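Local coordinates for secretion activator protein, hypothetical (PDB 7DNP) that probably cleaves peptidoglycan as a muramidase of the glycosyl hydrolase 108 family, an autolysin that serves the type IV secretion system, at residues D63-G75 with T86-V99. Numbering follows the deposited sequence.
Sequences DIYRENYWNKVAG and TLDFAIHSGPARAV. With H9U ((2R)-2-[[(2S)-2-[[(2R)-2-[(2R,3S,4R,5R,6S)-5-acetamido-3-[(2S,3R,4R,5S,6R)-3-acetamido-6-(hydroxymethyl)-4,5-bis(oxidanyl)oxan-2-yl]oxy-2-(hydroxymethyl)-6-oxidanyl-oxan-4-yl]oxypropanoyl]amino]propanoyl]amino]pentanedioic acid), chain B.
Y69 faces P95 and W70 faces L87 (CA to CA 5.9 Å in each pair), the axes of helices 63-70 and 86-93 crossing at 101°, 9.7 Å at closest approach; a wider pi-type turn at 66-70 precedes the Schellman motif at A74. G94, at positive phi, joins helix 86-93 to helix 95-99. No hydrogen bond links the segments directly, and the packing is mostly apolar. V73 packs where helices 86-93 and 95-99 meet: CG1, anti to its carbonyl carbon (chi1 -57°), meets A90 CB at 3.6 Å and also V99 CG2, while T86 CG2 runs past V73 CB in the opposite direction. P95 sets its ring on K72 CB and N68 O. L87 crosses W70 at about a right angle, CD2 reaching CE3 at 3.8 Å; G75 CA lies over one indole face. Y65 CE1 meets I91 CG1, these side chains also crossing squarely. The Y69 ring turns its edge to A90 O (CE1 to O, 3.4 Å), and its OH hydrogen-bonds T39 OG1 and, at a doubtfully short distance, H9U O06. I91 O accepts from H9U N19 at 2.7 Å, and H92 NE2 donates to H9U O10. An apolar helix junction thus sets Y69, I91 O and H92 at the pocket edge, where they hold the muropeptide.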
ATOM      1  N   ASP A  63      -5.284   7.568  11.007  1.00 15.95           N
ATOM      2  CA  ASP A  63      -6.236   8.285  10.162  1.00 18.13           C
ATOM      3  C   ASP A  63      -5.684   8.474   8.756  1.00 16.19           C
ATOM      4  O   ASP A  63      -6.423   8.388   7.769  1.00 18.61           O
ATOM      5  CB  ASP A  63      -6.586   9.644  10.769  1.00 16.21           C
ATOM      6  CG  ASP A  63      -7.272   9.533  12.116  1.00 21.77           C
ATOM      7  OD1 ASP A  63      -7.976   8.533  12.362  1.00 20.57           O
ATOM      8  OD2 ASP A  63      -7.106  10.463  12.932  1.00 22.40           O
ATOM      9  N   ILE A  64      -4.380   8.739   8.648  1.00 15.77           N
ATOM     10  CA  ILE A  64      -3.761   8.924   7.342  1.00 16.61           C
ATOM     11  C   ILE A  64      -3.800   7.631   6.542  1.00 15.43           C
ATOM     12  O   ILE A  64      -4.143   7.633   5.355  1.00 17.45           O
ATOM     13  CB  ILE A  64      -2.320   9.439   7.504  1.00 15.87           C
ATOM     14  CG1 ILE A  64      -2.334  10.888   8.012  1.00 16.23           C
ATOM     15  CG2 ILE A  64      -1.559   9.303   6.191  1.00 15.62           C
ATOM     16  CD1 ILE A  64      -0.988  11.369   8.509  1.00 19.48           C
ATOM     17  N   TYR A  65      -3.444   6.511   7.174  1.00 16.30           N
ATOM     18  CA  TYR A  65      -3.497   5.226   6.490  1.00 16.38           C
ATOM     19  C   TYR A  65      -4.927   4.864   6.099  1.00 16.41           C
ATOM     20  O   TYR A  65      -5.156   4.302   5.022  1.00 15.17           O
ATOM     21  CB  TYR A  65      -2.887   4.136   7.372  1.00 15.39           C
ATOM     22  CG  TYR A  65      -1.371   4.083   7.326  1.00 16.73           C
ATOM     23  CD1 TYR A  65      -0.691   4.040   6.115  1.00 18.91           C
ATOM     24  CD2 TYR A  65      -0.624   4.086   8.497  1.00 18.06           C
ATOM     25  CE1 TYR A  65       0.693   3.994   6.073  1.00 19.95           C
ATOM     26  CE2 TYR A  65       0.760   4.041   8.464  1.00 17.42           C
ATOM     27  CZ  TYR A  65       1.411   3.995   7.255  1.00 18.77           C
ATOM     28  OH  TYR A  65       2.788   3.951   7.234  1.00 19.96           O
ATOM     29  N   ARG A  66      -5.901   5.177   6.960  1.00 15.42           N
ATOM     30  CA  ARG A  66      -7.293   4.834   6.664  1.00 16.27           C
ATOM     31  C   ARG A  66      -7.840   5.677   5.515  1.00 18.68           C
ATOM     32  O   ARG A  66      -8.373   5.140   4.537  1.00 17.45           O
ATOM     33  CB  ARG A  66      -8.158   5.006   7.918  1.00 16.70           C
ATOM     34  CG  ARG A  66      -9.549   4.350   7.841  1.00 17.27           C
ATOM     35  CD  ARG A  66     -10.460   4.789   8.997  1.00 18.44           C
ATOM     36  NE  ARG A  66     -10.614   6.243   9.031  1.00 22.88           N
ATOM     37  CZ  ARG A  66     -10.077   7.033   9.957  1.00 22.49           C
ATOM     38  NH1 ARG A  66      -9.357   6.514  10.944  1.00 16.12           N
ATOM     39  NH2 ARG A  66     -10.258   8.346   9.894  1.00 19.46           N
ATOM     40  N   GLU A  67      -7.708   7.003   5.612  1.00 17.61           N
ATOM     41  CA  GLU A  67      -8.326   7.902   4.640  1.00 20.80           C
ATOM     42  C   GLU A  67      -7.528   8.006   3.346  1.00 22.95           C
ATOM     43  O   GLU A  67      -8.112   8.064   2.256  1.00 19.89           O
ATOM     44  CB  GLU A  67      -8.486   9.299   5.241  1.00 22.04           C
ATOM     45  CG  GLU A  67      -9.429   9.374   6.425  1.00 23.39           C
ATOM     46  CD  GLU A  67     -10.829   8.928   6.072  1.00 29.90           C
ATOM     47  OE1 GLU A  67     -11.238   9.123   4.904  1.00 28.88           O
ATOM     48  OE2 GLU A  67     -11.518   8.380   6.961  1.00 29.52           O
ATOM     49  N   ASN A  68      -6.205   8.071   3.435  1.00 17.07           N
ATOM     50  CA  ASN A  68      -5.402   8.397   2.267  1.00 21.45           C
ATOM     51  C   ASN A  68      -4.770   7.184   1.611  1.00 20.79           C
ATOM     52  O   ASN A  68      -4.067   7.337   0.608  1.00 18.84           O
ATOM     53  CB  ASN A  68      -4.329   9.420   2.644  1.00 20.80           C
ATOM     54  CG  ASN A  68      -4.876  10.835   2.658  1.00 28.70           C
ATOM     55  OD1 ASN A  68      -6.065  11.048   2.413  1.00 26.11           O
ATOM     56  ND2 ASN A  68      -4.016  11.805   2.929  1.00 30.21           N
ATOM     57  N   TYR A  69      -5.008   5.985   2.135  1.00 16.97           N
ATOM     58  CA  TYR A  69      -4.447   4.800   1.505  1.00 18.87           C
ATOM     59  C   TYR A  69      -5.523   3.736   1.352  1.00 17.50           C
ATOM     60  O   TYR A  69      -5.919   3.420   0.226  1.00 19.35           O
ATOM     61  CB  TYR A  69      -3.233   4.306   2.302  1.00 17.94           C
ATOM     62  CG  TYR A  69      -2.080   5.281   2.184  1.00 17.77           C
ATOM     63  CD1 TYR A  69      -1.202   5.219   1.108  1.00 17.44           C
ATOM     64  CD2 TYR A  69      -1.902   6.298   3.115  1.00 18.08           C
ATOM     65  CE1 TYR A  69      -0.163   6.123   0.977  1.00 18.33           C
ATOM     66  CE2 TYR A  69      -0.864   7.209   2.992  1.00 18.99           C
ATOM     67  CZ  TYR A  69      -0.001   7.117   1.921  1.00 18.39           C
ATOM     68  OH  TYR A  69       1.030   8.018   1.793  1.00 18.72           O
ATOM     69  N   TRP A  70      -6.031   3.218   2.474  1.00 13.02           N
ATOM     70  CA  TRP A  70      -7.100   2.223   2.439  1.00 17.20           C
ATOM     71  C   TRP A  70      -8.308   2.717   1.643  1.00 18.55           C
ATOM     72  O   TRP A  70      -8.788   2.030   0.733  1.00 17.07           O
ATOM     73  CB  TRP A  70      -7.505   1.855   3.870  1.00 18.74           C
ATOM     74  CG  TRP A  70      -8.621   0.856   3.972  1.00 16.71           C
ATOM     75  CD1 TRP A  70      -9.920   1.112   4.295  1.00 16.78           C
ATOM     76  CD2 TRP A  70      -8.531  -0.559   3.764  1.00 19.06           C
ATOM     77  NE1 TRP A  70     -10.647  -0.056   4.298  1.00 19.99           N
ATOM     78  CE2 TRP A  70      -9.815  -1.095   3.975  1.00 18.15           C
ATOM     79  CE3 TRP A  70      -7.488  -1.424   3.412  1.00 18.37           C
ATOM     80  CZ2 TRP A  70     -10.087  -2.457   3.850  1.00 18.21           C
ATOM     81  CZ3 TRP A  70      -7.762  -2.777   3.289  1.00 17.91           C
ATOM     82  CH2 TRP A  70      -9.047  -3.279   3.506  1.00 16.00           C
ATOM     83  N   ASN A  71      -8.817   3.911   1.968  1.00 19.28           N
ATOM     84  CA  ASN A  71      -9.992   4.417   1.261  1.00 16.74           C
ATOM     85  C   ASN A  71      -9.678   4.778  -0.188  1.00 17.93           C
ATOM     86  O   ASN A  71     -10.553   4.663  -1.053  1.00 18.68           O
ATOM     87  CB  ASN A  71     -10.579   5.629   1.991  1.00 21.10           C
ATOM     88  CG  ASN A  71     -11.344   5.239   3.243  1.00 23.94           C
ATOM     89  OD1 ASN A  71     -11.702   4.075   3.430  1.00 21.85           O
ATOM     90  ND2 ASN A  71     -11.601   6.212   4.107  1.00 23.24           N
ATOM     91  N   LYS A  72      -8.451   5.212  -0.480  1.00 19.40           N
ATOM     92  CA  LYS A  72      -8.105   5.596  -1.846  1.00 21.58           C
ATOM     93  C   LYS A  72      -7.867   4.404  -2.766  1.00 21.08           C
ATOM     94  O   LYS A  72      -7.742   4.593  -3.980  1.00 20.67           O
ATOM     95  CB  LYS A  72      -6.872   6.506  -1.838  1.00 21.07           C
ATOM     96  CG  LYS A  72      -7.128   7.836  -1.147  1.00 24.13           C
ATOM     97  CD  LYS A  72      -6.547   9.009  -1.920  1.00 33.99           C
ATOM     98  CE  LYS A  72      -7.215  10.322  -1.496  1.00 35.52           C
ATOM     99  NZ  LYS A  72      -6.374  11.118  -0.552  1.00 35.75           N
ATOM    100  N   VAL A  73      -7.792   3.190  -2.228  1.00 17.32           N
ATOM    101  CA  VAL A  73      -7.797   1.979  -3.036  1.00 18.84           C
ATOM    102  C   VAL A  73      -9.100   1.204  -2.866  1.00 18.13           C
ATOM    103  O   VAL A  73      -9.189   0.043  -3.286  1.00 16.36           O
ATOM    104  CB  VAL A  73      -6.576   1.095  -2.726  1.00 16.35           C
ATOM    105  CG1 VAL A  73      -5.286   1.883  -2.940  1.00 14.64           C
ATOM    106  CG2 VAL A  73      -6.648   0.550  -1.302  1.00 18.09           C
ATOM    107  N   ALA A  74     -10.114   1.826  -2.255  1.00 15.81           N
ATOM    108  CA  ALA A  74     -11.430   1.222  -2.030  1.00 19.61           C
ATOM    109  C   ALA A  74     -11.305  -0.128  -1.331  1.00 19.54           C
ATOM    110  O   ALA A  74     -11.914  -1.123  -1.732  1.00 16.05           O
ATOM    111  CB  ALA A  74     -12.209   1.092  -3.342  1.00 18.93           C
ATOM    112  N   GLY A  75     -10.504  -0.144  -0.259  1.00 17.77           N
ATOM    113  CA  GLY A  75     -10.204  -1.392   0.426  1.00 17.11           C
ATOM    114  C   GLY A  75     -11.440  -2.120   0.917  1.00 18.03           C
ATOM    115  O   GLY A  75     -11.506  -3.352   0.866  1.00 18.96           O
ATOM    116  N   THR A  86      -3.213  -4.595  -2.419  1.00 15.92           N
ATOM    117  CA  THR A  86      -3.303  -3.261  -2.998  1.00 15.03           C
ATOM    118  C   THR A  86      -2.934  -2.192  -1.976  1.00 15.85           C
ATOM    119  O   THR A  86      -2.273  -1.201  -2.316  1.00 16.17           O
ATOM    120  CB  THR A  86      -4.712  -3.041  -3.542  1.00 18.57           C
ATOM    121  OG1 THR A  86      -5.021  -4.091  -4.468  1.00 19.96           O
ATOM    122  CG2 THR A  86      -4.819  -1.697  -4.246  1.00 13.84           C
ATOM    123  N   LEU A  87      -3.328  -2.390  -0.715  1.00 15.47           N
ATOM    124  CA  LEU A  87      -3.003  -1.427   0.336  1.00 17.44           C
ATOM    125  C   LEU A  87      -1.497  -1.294   0.527  1.00 15.87           C
ATOM    126  O   LEU A  87      -0.969  -0.178   0.618  1.00 16.12           O
ATOM    127  CB  LEU A  87      -3.671  -1.837   1.649  1.00 18.13           C
ATOM    128  CG  LEU A  87      -3.238  -1.074   2.905  1.00 16.52           C
ATOM    129  CD1 LEU A  87      -3.642   0.389   2.828  1.00 13.76           C
ATOM    130  CD2 LEU A  87      -3.816  -1.734   4.153  1.00 20.00           C
ATOM    131  N   ASP A  88      -0.782  -2.417   0.612  1.00 16.43           N
ATOM    132  CA  ASP A  88       0.654  -2.309   0.853  1.00 16.02           C
ATOM    133  C   ASP A  88       1.366  -1.644  -0.317  1.00 16.29           C
ATOM    134  O   ASP A  88       2.249  -0.803  -0.112  1.00 15.60           O
ATOM    135  CB  ASP A  88       1.276  -3.672   1.134  1.00 16.16           C
ATOM    136  CG  ASP A  88       2.722  -3.545   1.568  1.00 18.01           C
ATOM    137  OD1 ASP A  88       2.952  -3.204   2.744  1.00 21.12           O
ATOM    138  OD2 ASP A  88       3.627  -3.740   0.727  1.00 21.95           O
ATOM    139  N   PHE A  89       1.007  -2.018  -1.549  1.00 14.23           N
ATOM    140  CA  PHE A  89       1.518  -1.329  -2.730  1.00 16.16           C
ATOM    141  C   PHE A  89       1.216   0.166  -2.647  1.00 16.43           C
ATOM    142  O   PHE A  89       2.088   1.004  -2.910  1.00 12.63           O
ATOM    143  CB  PHE A  89       0.899  -1.965  -3.984  1.00 15.03           C
ATOM    144  CG  PHE A  89       1.646  -1.701  -5.273  1.00 16.77           C
ATOM    145  CD1 PHE A  89       2.660  -0.758  -5.352  1.00 13.83           C
ATOM    146  CD2 PHE A  89       1.302  -2.400  -6.424  1.00 13.58           C
ATOM    147  CE1 PHE A  89       3.324  -0.526  -6.548  1.00 13.94           C
ATOM    148  CE2 PHE A  89       1.962  -2.173  -7.622  1.00 15.58           C
ATOM    149  CZ  PHE A  89       2.977  -1.232  -7.683  1.00 18.18           C
ATOM    150  N   ALA A  90      -0.006   0.515  -2.233  1.00 17.81           N
ATOM    151  CA  ALA A  90      -0.373   1.920  -2.086  1.00 15.41           C
ATOM    152  C   ALA A  90       0.481   2.612  -1.034  1.00 14.81           C
ATOM    153  O   ALA A  90       0.876   3.769  -1.212  1.00 15.37           O
ATOM    154  CB  ALA A  90      -1.856   2.043  -1.729  1.00 16.45           C
ATOM    155  N   ILE A  91       0.767   1.931   0.077  1.00 17.37           N
ATOM    156  CA  ILE A  91       1.585   2.551   1.118  1.00 17.96           C
ATOM    157  C   ILE A  91       2.988   2.820   0.595  1.00 18.09           C
ATOM    158  O   ILE A  91       3.572   3.883   0.843  1.00 16.69           O
ATOM    159  CB  ILE A  91       1.613   1.666   2.377  1.00 16.15           C
ATOM    160  CG1 ILE A  91       0.252   1.692   3.077  1.00 19.46           C
ATOM    161  CG2 ILE A  91       2.727   2.119   3.327  1.00 19.01           C
ATOM    162  CD1 ILE A  91       0.124   0.674   4.201  1.00 15.02           C
ATOM    163  N   HIS A  92       3.527   1.880  -0.177  1.00 16.96           N
ATOM    164  CA  HIS A  92       4.910   1.942  -0.635  1.00 19.24           C
ATOM    165  C   HIS A  92       5.099   2.902  -1.803  1.00 18.08           C
ATOM    166  O   HIS A  92       6.140   3.563  -1.893  1.00 19.97           O
ATOM    167  CB  HIS A  92       5.366   0.539  -1.034  1.00 16.44           C
ATOM    168  CG  HIS A  92       6.850   0.366  -1.090  1.00 22.14           C
ATOM    169  ND1 HIS A  92       7.464  -0.456  -2.011  1.00 23.55           N
ATOM    170  CD2 HIS A  92       7.842   0.892  -0.334  1.00 25.33           C
ATOM    171  CE1 HIS A  92       8.770  -0.429  -1.821  1.00 25.55           C
ATOM    172  NE2 HIS A  92       9.027   0.384  -0.810  1.00 25.78           N
ATOM    173  N   SER A  93       4.113   3.000  -2.695  1.00 16.33           N
ATOM    174  CA  SER A  93       4.281   3.710  -3.958  1.00 16.47           C
ATOM    175  C   SER A  93       3.138   4.668  -4.262  1.00 16.90           C
ATOM    176  O   SER A  93       3.109   5.244  -5.355  1.00 17.79           O
ATOM    177  CB  SER A  93       4.427   2.714  -5.116  1.00 16.87           C
ATOM    178  OG  SER A  93       5.470   1.786  -4.868  1.00 18.08           O
ATOM    179  N   GLY A  94       2.194   4.848  -3.345  1.00 15.08           N
ATOM    180  CA  GLY A  94       1.086   5.741  -3.578  1.00 17.06           C
ATOM    181  C   GLY A  94      -0.135   5.017  -4.110  1.00 18.02           C
ATOM    182  O   GLY A  94      -0.031   4.046  -4.868  1.00 18.03           O
ATOM    183  N   PRO A  95      -1.323   5.485  -3.717  1.00 18.74           N
ATOM    184  CA  PRO A  95      -2.558   4.802  -4.136  1.00 19.55           C
ATOM    185  C   PRO A  95      -2.781   4.810  -5.634  1.00 17.58           C
ATOM    186  O   PRO A  95      -3.358   3.855  -6.164  1.00 19.36           O
ATOM    187  CB  PRO A  95      -3.662   5.587  -3.411  1.00 18.52           C
ATOM    188  CG  PRO A  95      -2.972   6.356  -2.350  1.00 20.87           C
ATOM    189  CD  PRO A  95      -1.595   6.640  -2.850  1.00 16.94           C
ATOM    190  N   ALA A  96      -2.366   5.867  -6.335  1.00 16.75           N
ATOM    191  CA  ALA A  96      -2.604   5.931  -7.773  1.00 19.61           C
ATOM    192  C   ALA A  96      -1.820   4.850  -8.506  1.00 19.97           C
ATOM    193  O   ALA A  96      -2.368   4.139  -9.356  1.00 18.49           O
ATOM    194  CB  ALA A  96      -2.250   7.319  -8.310  1.00 19.68           C
ATOM    195  N   ARG A  97      -0.533   4.704  -8.180  1.00 17.68           N
ATOM    196  CA  ARG A  97       0.292   3.701  -8.848  1.00 20.97           C
ATOM    197  C   ARG A  97      -0.182   2.288  -8.527  1.00 18.20           C
ATOM    198  O   ARG A  97      -0.160   1.404  -9.395  1.00 17.00           O
ATOM    199  CB  ARG A  97       1.758   3.884  -8.449  1.00 19.67           C
ATOM    200  CG  ARG A  97       2.675   2.714  -8.807  1.00 23.32           C
ATOM    201  CD  ARG A  97       2.828   2.548 -10.312  1.00 23.67           C
ATOM    202  NE  ARG A  97       2.984   3.832 -10.986  1.00 27.79           N
ATOM    203  CZ  ARG A  97       2.580   4.077 -12.228  1.00 32.57           C
ATOM    204  NH1 ARG A  97       2.000   3.121 -12.941  1.00 33.60           N
ATOM    205  NH2 ARG A  97       2.755   5.280 -12.757  1.00 36.05           N
ATOM    206  N   ALA A  98      -0.614   2.051  -7.288  1.00 16.18           N
ATOM    207  CA  ALA A  98      -1.102   0.726  -6.925  1.00 17.59           C
ATOM    208  C   ALA A  98      -2.381   0.392  -7.685  1.00 19.19           C
ATOM    209  O   ALA A  98      -2.516  -0.708  -8.236  1.00 17.89           O
ATOM    210  CB  ALA A  98      -1.328   0.643  -5.414  1.00 16.90           C
ATOM    211  N   VAL A  99      -3.324   1.340  -7.741  1.00 16.84           N
ATOM    212  CA  VAL A  99      -4.584   1.096  -8.438  1.00 16.77           C
ATOM    213  C   VAL A  99      -4.353   0.968  -9.943  1.00 19.23           C
ATOM    214  O   VAL A  99      -5.003   0.156 -10.615  1.00 17.93           O
ATOM    215  CB  VAL A  99      -5.605   2.202  -8.101  1.00 17.25           C
ATOM    216  CG1 VAL A  99      -6.855   2.066  -8.966  1.00 16.46           C
ATOM    217  CG2 VAL A  99      -5.993   2.126  -6.633  1.00 16.19           C
TER
HETATM  218  C22 H9U B 201       7.568   5.017   1.362  1.00 24.08           C
HETATM  219  C24 H9U B 201       9.773   3.956   1.238  1.00 27.61           C
HETATM  220  C26 H9U B 201       7.469   4.562   2.833  1.00 25.47           C
HETATM  221  C28 H9U B 201       9.711   3.622   2.737  1.00 27.33           C
HETATM  222  C23 H9U B 201       8.972   5.155   0.910  1.00 28.19           C
HETATM  223  C25 H9U B 201       5.945   6.299   0.216  1.00 25.00           C
HETATM  224  C27 H9U B 201       4.701   7.117   0.641  1.00 21.55           C
HETATM  225  C29 H9U B 201       3.754   7.265  -0.488  1.00 23.07           C
HETATM  226  C30 H9U B 201       4.404   7.796  -1.702  1.00 24.46           C
HETATM  227  C31 H9U B 201       5.573   6.884  -2.103  1.00 26.32           C
HETATM  228  C32 H9U B 201       9.979   5.994  -1.204  1.00 29.84           C
HETATM  229  C33 H9U B 201       6.069   4.139   3.150  1.00 25.61           C
HETATM  230  C34 H9U B 201       6.218   7.362  -3.368  1.00 26.74           C
HETATM  231  C35 H9U B 201      11.859   3.104   0.076  1.00 33.66           C
HETATM  232  C36 H9U B 201      10.153   5.274  -2.536  1.00 30.57           C
HETATM  233  C37 H9U B 201       3.646   6.960   3.035  1.00 23.21           C
HETATM  234  C38 H9U B 201       9.673   7.467  -1.424  1.00 29.52           C
HETATM  235  C39 H9U B 201       9.364   3.478  -4.130  1.00 29.49           C
HETATM  236  C40 H9U B 201      13.332   3.242  -0.293  1.00 28.95           C
HETATM  237  C41 H9U B 201       2.914   6.068   4.036  1.00 19.27           C
HETATM  238  C42 H9U B 201       8.588   4.288  -5.163  1.00 31.70           C
HETATM  239  C43 H9U B 201       8.582   6.189  -6.857  1.00 34.90           C
HETATM  240  C44 H9U B 201       8.750   2.096  -4.016  1.00 24.95           C
HETATM  241  C45 H9U B 201       8.122   7.481  -6.196  1.00 40.71           C
HETATM  242  C46 H9U B 201       9.534   6.551  -7.987  1.00 36.18           C
HETATM  243  C47 H9U B 201       8.777   6.785  -9.294  1.00 40.97           C
HETATM  244  C48 H9U B 201       9.732   7.098 -10.444  1.00 46.13           C
HETATM  245  N18 H9U B 201      11.217   4.111   0.885  1.00 28.43           N
HETATM  246  N19 H9U B 201       3.989   6.389   1.739  1.00 20.83           N
HETATM  247  N20 H9U B 201       9.229   4.183  -2.866  1.00 29.43           N
HETATM  248  N21 H9U B 201       9.277   5.374  -5.869  1.00 33.11           N
HETATM  249  O01 H9U B 201       6.901   6.292   1.218  1.00 27.42           O
HETATM  250  O02 H9U B 201       8.328   3.419   3.162  1.00 27.02           O
HETATM  251  O03 H9U B 201       6.551   6.837  -1.013  1.00 26.00           O
HETATM  252  O04 H9U B 201       8.904   5.342  -0.561  1.00 29.58           O
HETATM  253  O05 H9U B 201      10.239   4.660   3.457  1.00 35.44           O
HETATM  254  O06 H9U B 201       2.627   8.143  -0.106  1.00 21.28           O
HETATM  255  O07 H9U B 201       3.455   7.846  -2.783  1.00 20.72           O
HETATM  256  O08 H9U B 201       6.087   3.625   4.455  1.00 25.30           O
HETATM  257  O09 H9U B 201       6.723   8.653  -3.173  1.00 31.15           O
HETATM  258  O10 H9U B 201      11.243   2.164  -0.307  1.00 31.54           O
HETATM  259  O11 H9U B 201      11.017   5.581  -3.284  1.00 31.52           O
HETATM  260  O12 H9U B 201       3.912   8.084   3.324  1.00 19.17           O
HETATM  261  O13 H9U B 201       7.445   4.035  -5.366  1.00 31.67           O
HETATM  262  O14 H9U B 201       7.035   8.013  -6.552  1.00 45.81           O
HETATM  263  O15 H9U B 201       8.830   8.013  -5.299  1.00 33.19           O
HETATM  264  O16 H9U B 201      10.975   7.114 -10.234  1.00 44.39           O
HETATM  265  O17 H9U B 201       9.271   7.341 -11.592  1.00 50.66           O